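Local coordinates for protein GTP-sensing transcriptional pleiotropic repressor CodY (Clostridioides difficile, PDB 5N0L) that senses nutrient supply as a transcriptional repressor, binding isoleucine in its GAF domain and probably GTP as a second signal, at residues A[40-46]-A[129-134]; A[80-85]-A[102-107]. All blocks are in the same frame, centred on the assembly; numbering follows the deposited sequence.

Interaction 1: residues A[40-46]-A[129-134]; sequences LSSNVYV and TLVLSR. With ILE (isoleucine), chain G.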
loop_
_atom_site.group_PDB
_atom_site.type_symbol
_atom_site.label_atom_id
_atom_site.label_comp_id
_atom_site.label_asym_id
_atom_site.label_seq_id
_atom_site.Cartn_x
_atom_site.Cartn_y
_atom_site.Cartn_z
ATOM N N LEU A 40 7.679 -22.879 -22.319
ATOM C CA LEU A 40 8.788 -22.844 -23.076
ATOM C C LEU A 40 9.757 -23.969 -22.886
ATOM O O LEU A 40 10.801 -23.894 -23.521
ATOM C CB LEU A 40 9.434 -21.487 -22.908
ATOM C CG LEU A 40 8.562 -20.259 -23.012
ATOM C CD1 LEU A 40 9.316 -18.971 -22.822
ATOM C CD2 LEU A 40 8.029 -20.259 -24.542
ATOM N N SER A 41 9.421 -25.000 -22.032
ATOM C CA SER A 41 10.312 -26.158 -21.756
ATOM C C SER A 41 11.687 -25.635 -21.448
ATOM O O SER A 41 12.665 -26.096 -22.047
ATOM C CB SER A 41 10.348 -27.108 -22.978
ATOM O OG SER A 41 9.030 -27.582 -23.111
ATOM N N SER A 42 11.774 -24.674 -20.506
ATOM C CA SER A 42 13.028 -23.966 -20.350
ATOM C C SER A 42 13.421 -23.860 -18.843
ATOM O O SER A 42 12.539 -23.843 -18.050
ATOM C CB SER A 42 12.927 -22.551 -20.851
ATOM O OG SER A 42 12.824 -22.539 -22.306
ATOM N N ASN A 43 14.699 -23.675 -18.612
ATOM C CA ASN A 43 15.122 -23.035 -17.267
ATOM C C ASN A 43 14.779 -21.587 -17.344
ATOM O O ASN A 43 15.129 -20.950 -18.315
ATOM C CB ASN A 43 16.637 -23.214 -17.115
ATOM C CG ASN A 43 17.050 -24.634 -16.716
ATOM O OD1 ASN A 43 16.194 -25.529 -16.513
ATOM N ND2 ASN A 43 18.406 -24.843 -16.528
ATOM N N VAL A 44 14.145 -21.045 -16.312
ATOM C CA VAL A 44 13.744 -19.680 -16.212
ATOM C C VAL A 44 14.311 -19.091 -14.866
ATOM O O VAL A 44 14.018 -19.663 -13.799
ATOM C CB VAL A 44 12.244 -19.617 -16.111
ATOM C CG1 VAL A 44 11.685 -18.255 -16.059
ATOM C CG2 VAL A 44 11.641 -20.393 -17.373
ATOM N N TYR A 45 14.967 -18.003 -15.027
ATOM C CA TYR A 45 15.439 -17.192 -13.865
ATOM C C TYR A 45 14.916 -15.797 -13.900
ATOM O O TYR A 45 15.070 -15.085 -14.932
ATOM C CB TYR A 45 16.918 -17.181 -13.913
ATOM C CG TYR A 45 17.656 -18.442 -14.075
ATOM C CD1 TYR A 45 17.930 -19.009 -15.376
ATOM C CD2 TYR A 45 18.202 -19.148 -13.013
ATOM C CE1 TYR A 45 18.626 -20.104 -15.571
ATOM C CE2 TYR A 45 18.934 -20.286 -13.189
ATOM C CZ TYR A 45 19.201 -20.796 -14.435
ATOM O OH TYR A 45 19.943 -21.933 -14.650
ATOM N N VAL A 46 14.234 -15.375 -12.811
ATOM C CA VAL A 46 13.827 -14.004 -12.657
ATOM C C VAL A 46 14.841 -13.421 -11.665
ATOM O O VAL A 46 14.806 -13.874 -10.535
ATOM C CB VAL A 46 12.451 -13.946 -12.104
ATOM C CG1 VAL A 46 12.013 -12.562 -11.859
ATOM C CG2 VAL A 46 11.428 -14.598 -13.102
ATOM N N THR A 129 16.234 -8.901 -14.642
ATOM C CA THR A 129 16.443 -9.660 -15.902
ATOM C C THR A 129 15.742 -10.960 -15.850
ATOM O O THR A 129 15.668 -11.638 -14.864
ATOM C CB THR A 129 17.978 -9.860 -16.143
ATOM O OG1 THR A 129 18.689 -8.621 -16.033
ATOM C CG2 THR A 129 18.312 -10.391 -17.532
ATOM N N LEU A 130 15.107 -11.329 -16.995
ATOM C CA LEU A 130 14.492 -12.601 -17.153
ATOM C C LEU A 130 15.441 -13.370 -18.093
ATOM O O LEU A 130 15.800 -12.879 -19.180
ATOM C CB LEU A 130 13.078 -12.445 -17.752
ATOM C CG LEU A 130 12.385 -13.718 -18.064
ATOM C CD1 LEU A 130 11.868 -14.557 -16.926
ATOM C CD2 LEU A 130 11.113 -13.399 -18.950
ATOM N N VAL A 131 15.855 -14.546 -17.686
ATOM C CA VAL A 131 16.770 -15.436 -18.405
ATOM C C VAL A 131 16.093 -16.767 -18.649
ATOM O O VAL A 131 15.461 -17.401 -17.778
ATOM C CB VAL A 131 18.104 -15.658 -17.643
ATOM C CG1 VAL A 131 19.004 -16.547 -18.459
ATOM C CG2 VAL A 131 18.793 -14.356 -17.376
ATOM N N LEU A 132 16.048 -17.173 -19.957
ATOM C CA LEU A 132 15.353 -18.347 -20.353
ATOM C C LEU A 132 16.312 -19.167 -21.172
ATOM O O LEU A 132 17.068 -18.606 -21.960
ATOM C CB LEU A 132 14.129 -18.033 -21.236
ATOM C CG LEU A 132 13.141 -17.109 -20.547
ATOM C CD1 LEU A 132 12.931 -15.929 -21.420
ATOM C CD2 LEU A 132 11.823 -17.724 -20.223
ATOM N N SER A 133 16.365 -20.468 -20.896
ATOM C CA SER A 133 17.365 -21.315 -21.520
ATOM C C SER A 133 16.925 -22.726 -21.750
ATOM O O SER A 133 16.251 -23.289 -20.934
ATOM C CB SER A 133 18.637 -21.284 -20.725
ATOM O OG SER A 133 19.703 -22.012 -21.296
ATOM N N ARG A 134 17.211 -23.296 -22.956
ATOM C CA ARG A 134 16.775 -24.627 -23.263
ATOM C C ARG A 134 17.659 -25.250 -24.360
ATOM O O ARG A 134 18.413 -24.565 -25.079
ATOM C CB ARG A 134 15.278 -24.654 -23.644
ATOM C CG ARG A 134 15.091 -24.017 -25.054
ATOM C CD ARG A 134 13.631 -23.906 -25.283
ATOM N NE ARG A 134 13.288 -23.404 -26.669
ATOM C CZ ARG A 134 12.075 -22.997 -26.998
ATOM N NH1 ARG A 134 11.051 -23.034 -26.167
ATOM N NH2 ARG A 134 11.843 -22.619 -28.331
HETATM N N ILE G . 23.460 -22.138 -16.604
HETATM C CA ILE G . 22.186 -21.523 -17.084
HETATM C C ILE G . 21.268 -22.600 -17.603
HETATM O O ILE G . 21.705 -23.402 -18.425
HETATM C CB ILE G . 22.477 -20.476 -18.138
HETATM C CG1 ILE G . 23.249 -19.318 -17.489
HETATM C CG2 ILE G . 21.208 -19.885 -18.655
HETATM C CD1 ILE G . 22.412 -18.365 -16.655
HETATM O OXT ILE G . 20.162 -22.678 -17.110
#
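From Asn43 to Val46 the chain runs antiparallel to 129-134, at 171° and with axes 4.8 Å apart, and the hydrogen-bonded pairs Asn43–Ser133 and Tyr45–Val131 alternate with the non-hydrogen-bonded pairs Val44–Leu132 and Val46–Leu130. Because successive side chains point to opposite faces, the ribbon has two sides, here one for the ligand and one for the core. On the face of Asn43, Tyr45, Val131 and Ser133 lies the bound isoleucine. Its carboxylate oxygen OXT accepts a nearly straight bond from Asn43 ND2 (2.8 Å, 176°) and a second from Tyr45 OH (2.6 Å), the oxygen lying at the edge of the tyrosine ring and in its plane. Ser133 CB packs against ligand CG2 at 3.6 Å, while Ser133 OG is hydrogen-bonded to Thr115 OG1. Val131 supports the tyrosine, its CB 4.0 Å from Tyr45 CD1.

The other face is hydrocarbon. Leu130 CD1 touches Val44 CG1 and Val46 CG2, and Leu132 CD2 bridges Val44 CG2 and Leu40 CD1. Helices 30-40 and 141-158 cover this layer.

Beyond the strand pairing, Ser41, with positive phi, leaves the preceding helix in a Schellman motif, and Arg134 holds the carbonyl of Leu40. CG of Arg134 sits between backbone N and carbonyl carbon (chi1 72°); the chain then extends so that NH1 reaches Leu40 O at 2.8 Å, the acceptor lying in the guanidinium plane. Ser42 OG donates to the same oxygen at 2.7 Å, from the opposite face of the carbonyl. Two donors thus grip the helix end just before the strand begins. At the ligand, Asn43 and Tyr45, two neutral donors, fix the position of OXT, while Lys113 also bonds the isoleucine and probably counters its carboxylate charge.

Interaction 2: residues A[80-85]-A[102-107]; sequences EYTQNV and EIFPEE. With ILE (isoleucine), chain G.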
loop_
_atom_site.group_PDB
_atom_site.type_symbol
_atom_site.label_atom_id
_atom_site.label_comp_id
_atom_site.label_asym_id
_atom_site.label_seq_id
_atom_site.Cartn_x
_atom_site.Cartn_y
_atom_site.Cartn_z
ATOM N N GLU A 80 29.790 -11.851 -11.463
ATOM C CA GLU A 80 30.117 -11.739 -12.901
ATOM C C GLU A 80 28.831 -11.863 -13.734
ATOM O O GLU A 80 28.638 -11.050 -14.674
ATOM C CB GLU A 80 31.114 -12.793 -13.283
ATOM C CG GLU A 80 31.447 -12.905 -14.763
ATOM C CD GLU A 80 32.879 -13.230 -15.068
ATOM O OE1 GLU A 80 33.332 -14.232 -14.518
ATOM O OE2 GLU A 80 33.524 -12.545 -15.928
ATOM N N TYR A 81 27.992 -12.828 -13.406
ATOM C CA TYR A 81 26.705 -12.993 -14.165
ATOM C C TYR A 81 25.788 -11.820 -13.922
ATOM O O TYR A 81 25.137 -11.323 -14.850
ATOM C CB TYR A 81 26.013 -14.296 -13.821
ATOM C CG TYR A 81 26.585 -15.576 -14.445
ATOM C CD1 TYR A 81 27.911 -15.683 -14.883
ATOM C CD2 TYR A 81 25.772 -16.698 -14.657
ATOM C CE1 TYR A 81 28.387 -16.853 -15.469
ATOM C CE2 TYR A 81 26.258 -17.884 -15.294
ATOM C CZ TYR A 81 27.553 -17.945 -15.682
ATOM O OH TYR A 81 28.060 -19.050 -16.332
ATOM N N THR A 82 25.713 -11.332 -12.671
ATOM C CA THR A 82 24.937 -10.222 -12.334
ATOM C C THR A 82 25.283 -8.984 -13.111
ATOM O O THR A 82 24.336 -8.325 -13.584
ATOM C CB THR A 82 25.072 -9.979 -10.784
ATOM O OG1 THR A 82 24.600 -11.169 -10.117
ATOM C CG2 THR A 82 24.271 -8.757 -10.372
ATOM N N GLN A 83 26.600 -8.651 -13.190
ATOM C CA GLN A 83 27.189 -7.513 -13.941
ATOM C C GLN A 83 26.929 -7.661 -15.451
ATOM O O GLN A 83 26.540 -6.575 -16.124
ATOM C CB GLN A 83 28.516 -7.035 -13.554
ATOM C CG GLN A 83 28.513 -6.734 -12.013
ATOM C CD GLN A 83 27.468 -5.797 -11.445
ATOM O OE1 GLN A 83 27.181 -4.676 -11.986
ATOM N NE2 GLN A 83 26.953 -6.159 -10.237
ATOM N N ASN A 84 27.125 -8.865 -15.886
ATOM C CA ASN A 84 27.066 -9.080 -17.340
ATOM C C ASN A 84 25.664 -8.968 -17.880
ATOM O O ASN A 84 25.527 -8.389 -18.979
ATOM C CB ASN A 84 27.705 -10.368 -17.733
ATOM C CG ASN A 84 29.233 -10.362 -17.595
ATOM O OD1 ASN A 84 29.852 -11.461 -17.711
ATOM N ND2 ASN A 84 29.856 -9.185 -17.384
ATOM N N VAL A 85 24.637 -9.433 -17.178
ATOM C CA VAL A 85 23.268 -9.279 -17.725
ATOM C C VAL A 85 22.826 -7.815 -17.856
ATOM O O VAL A 85 21.948 -7.460 -18.684
ATOM C CB VAL A 85 22.227 -10.195 -17.081
ATOM C CG1 VAL A 85 22.566 -11.669 -17.272
ATOM C CG2 VAL A 85 21.981 -9.824 -15.587
ATOM N N GLU A 102 30.686 -14.830 -23.552
ATOM C CA GLU A 102 30.919 -13.411 -23.414
ATOM C C GLU A 102 30.060 -12.855 -22.243
ATOM O O GLU A 102 30.526 -11.997 -21.488
ATOM C CB GLU A 102 30.666 -12.676 -24.759
ATOM C CG GLU A 102 31.679 -13.048 -25.849
ATOM C CD GLU A 102 31.285 -12.595 -27.290
ATOM O OE1 GLU A 102 30.436 -11.680 -27.463
ATOM O OE2 GLU A 102 31.832 -13.145 -28.278
ATOM N N ILE A 103 28.853 -13.405 -22.063
ATOM C CA ILE A 103 27.933 -13.014 -20.990
ATOM C C ILE A 103 27.963 -13.951 -19.768
ATOM O O ILE A 103 27.902 -13.456 -18.587
ATOM C CB ILE A 103 26.483 -12.992 -21.533
ATOM C CG1 ILE A 103 26.409 -11.918 -22.650
ATOM C CG2 ILE A 103 25.525 -12.635 -20.408
ATOM C CD1 ILE A 103 25.465 -12.296 -23.743
ATOM N N PHE A 104 28.042 -15.239 -19.992
ATOM C CA PHE A 104 27.928 -16.249 -18.933
ATOM C C PHE A 104 29.174 -17.093 -19.026
ATOM O O PHE A 104 29.183 -18.183 -19.652
ATOM C CB PHE A 104 26.661 -17.083 -19.089
ATOM C CG PHE A 104 25.421 -16.312 -19.058
ATOM C CD1 PHE A 104 24.963 -15.646 -17.915
ATOM C CD2 PHE A 104 24.587 -16.272 -20.210
ATOM C CE1 PHE A 104 23.798 -14.967 -17.893
ATOM C CE2 PHE A 104 23.406 -15.559 -20.214
ATOM C CZ PHE A 104 22.958 -14.899 -19.073
ATOM N N PRO A 105 30.271 -16.647 -18.323
ATOM C CA PRO A 105 31.537 -17.317 -18.633
ATOM C C PRO A 105 31.776 -18.718 -18.147
ATOM O O PRO A 105 32.780 -19.308 -18.559
ATOM C CB PRO A 105 32.584 -16.377 -18.039
ATOM C CG PRO A 105 32.020 -15.076 -18.177
ATOM C CD PRO A 105 30.546 -15.244 -17.942
ATOM N N GLU A 106 30.874 -19.247 -17.312
ATOM C CA GLU A 106 31.018 -20.554 -16.743
ATOM C C GLU A 106 30.191 -21.597 -17.440
ATOM O O GLU A 106 29.858 -22.666 -16.865
ATOM C CB GLU A 106 30.571 -20.520 -15.242
ATOM C CG GLU A 106 31.271 -19.508 -14.367
ATOM C CD GLU A 106 32.749 -19.608 -14.555
ATOM O OE1 GLU A 106 33.280 -20.733 -14.334
ATOM O OE2 GLU A 106 33.364 -18.593 -14.980
ATOM N N GLU A 107 29.839 -21.350 -18.687
ATOM C CA GLU A 107 28.938 -22.263 -19.301
ATOM C C GLU A 107 29.579 -23.338 -20.149
ATOM O O GLU A 107 28.848 -23.946 -21.028
ATOM C CB GLU A 107 27.910 -21.474 -20.158
ATOM C CG GLU A 107 26.993 -20.619 -19.348
ATOM C CD GLU A 107 26.244 -21.374 -18.278
ATOM O OE1 GLU A 107 25.488 -22.287 -18.690
ATOM O OE2 GLU A 107 26.432 -21.048 -17.015
HETATM N N ILE G . 23.460 -22.138 -16.604
HETATM C CA ILE G . 22.186 -21.523 -17.084
HETATM C C ILE G . 21.268 -22.600 -17.603
HETATM O O ILE G . 21.705 -23.402 -18.425
HETATM C CB ILE G . 22.477 -20.476 -18.138
HETATM C CG1 ILE G . 23.249 -19.318 -17.489
HETATM C CG2 ILE G . 21.208 -19.885 -18.655
HETATM C CD1 ILE G . 22.412 -18.365 -16.655
HETATM O OXT ILE G . 20.162 -22.678 -17.110
HETATM O O HOH W 1 31.759 -16.258 -14.058
#
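Aromatic packing joins helix 80-85 to segment 102-107, whose Phe104 to Glu107 form a type I beta turn: Phe104 meets Tyr81 edge-to-face, centroids 5.1 Å apart and planes at 64°, with the phenylalanine edge toward the tyrosine face. Phe104 CB adds a CH-pi contact over that same ring, 4.0 Å from its centroid. The phenylalanine is itself sandwiched, Ile103 CG2 over the centre of one face and ligand CD1 over the other, while Val85 CG1 approaches Phe104 CE1 at 3.6 Å. Pro105 CD lies against Tyr81 CE1.

Among the polar contacts, Tyr81 OH is both donor and acceptor. It donates a hydrogen bond to Glu107 OE2 (2.7 Å), on that oxygen's anti lone pair, and receives the backbone N-H of Glu106 (3.0 Å, 138°), both partners lying at the ring edge. On the exposed side, a water donates to Glu80 OE1 and Glu106 OE2, bridging two carboxylates that would otherwise tend to repel.

Glu107, bent at chi2 (-55°), turns OE1 to the ligand amino nitrogen at 2.9 Å, and Arg110 forms a salt bridge with that oxygen. Tyr81 thus both lines the pocket, its CE2 4.0 Å from ligand CG1, and probably orients the Glu107 carboxylate that binds the amino group.

Interactions 1 and 2 lie 15 Å apart, centre to centre, within one GAF-like domain, and meet directly where Thr129 packs on Val85. Along the chain, segments 80-85 and 102-107 both fall between 40-46 and 129-134. Interaction 1 belongs to the five-stranded antiparallel sheet, pairing strands 43-48 and 125-134; interaction 2 joins helix 79-85 to the turn after helix 100-103. The sheet supplies part of the ligand site and the helix-and-turn unit another part, with Lys113, Ser65 and Asp63 completing the polar contacts. Isoleucine thus touches parts distant in sequence, so its binding depends on the folded domain bringing them together, as fits a nutrient-sensing GAF domain.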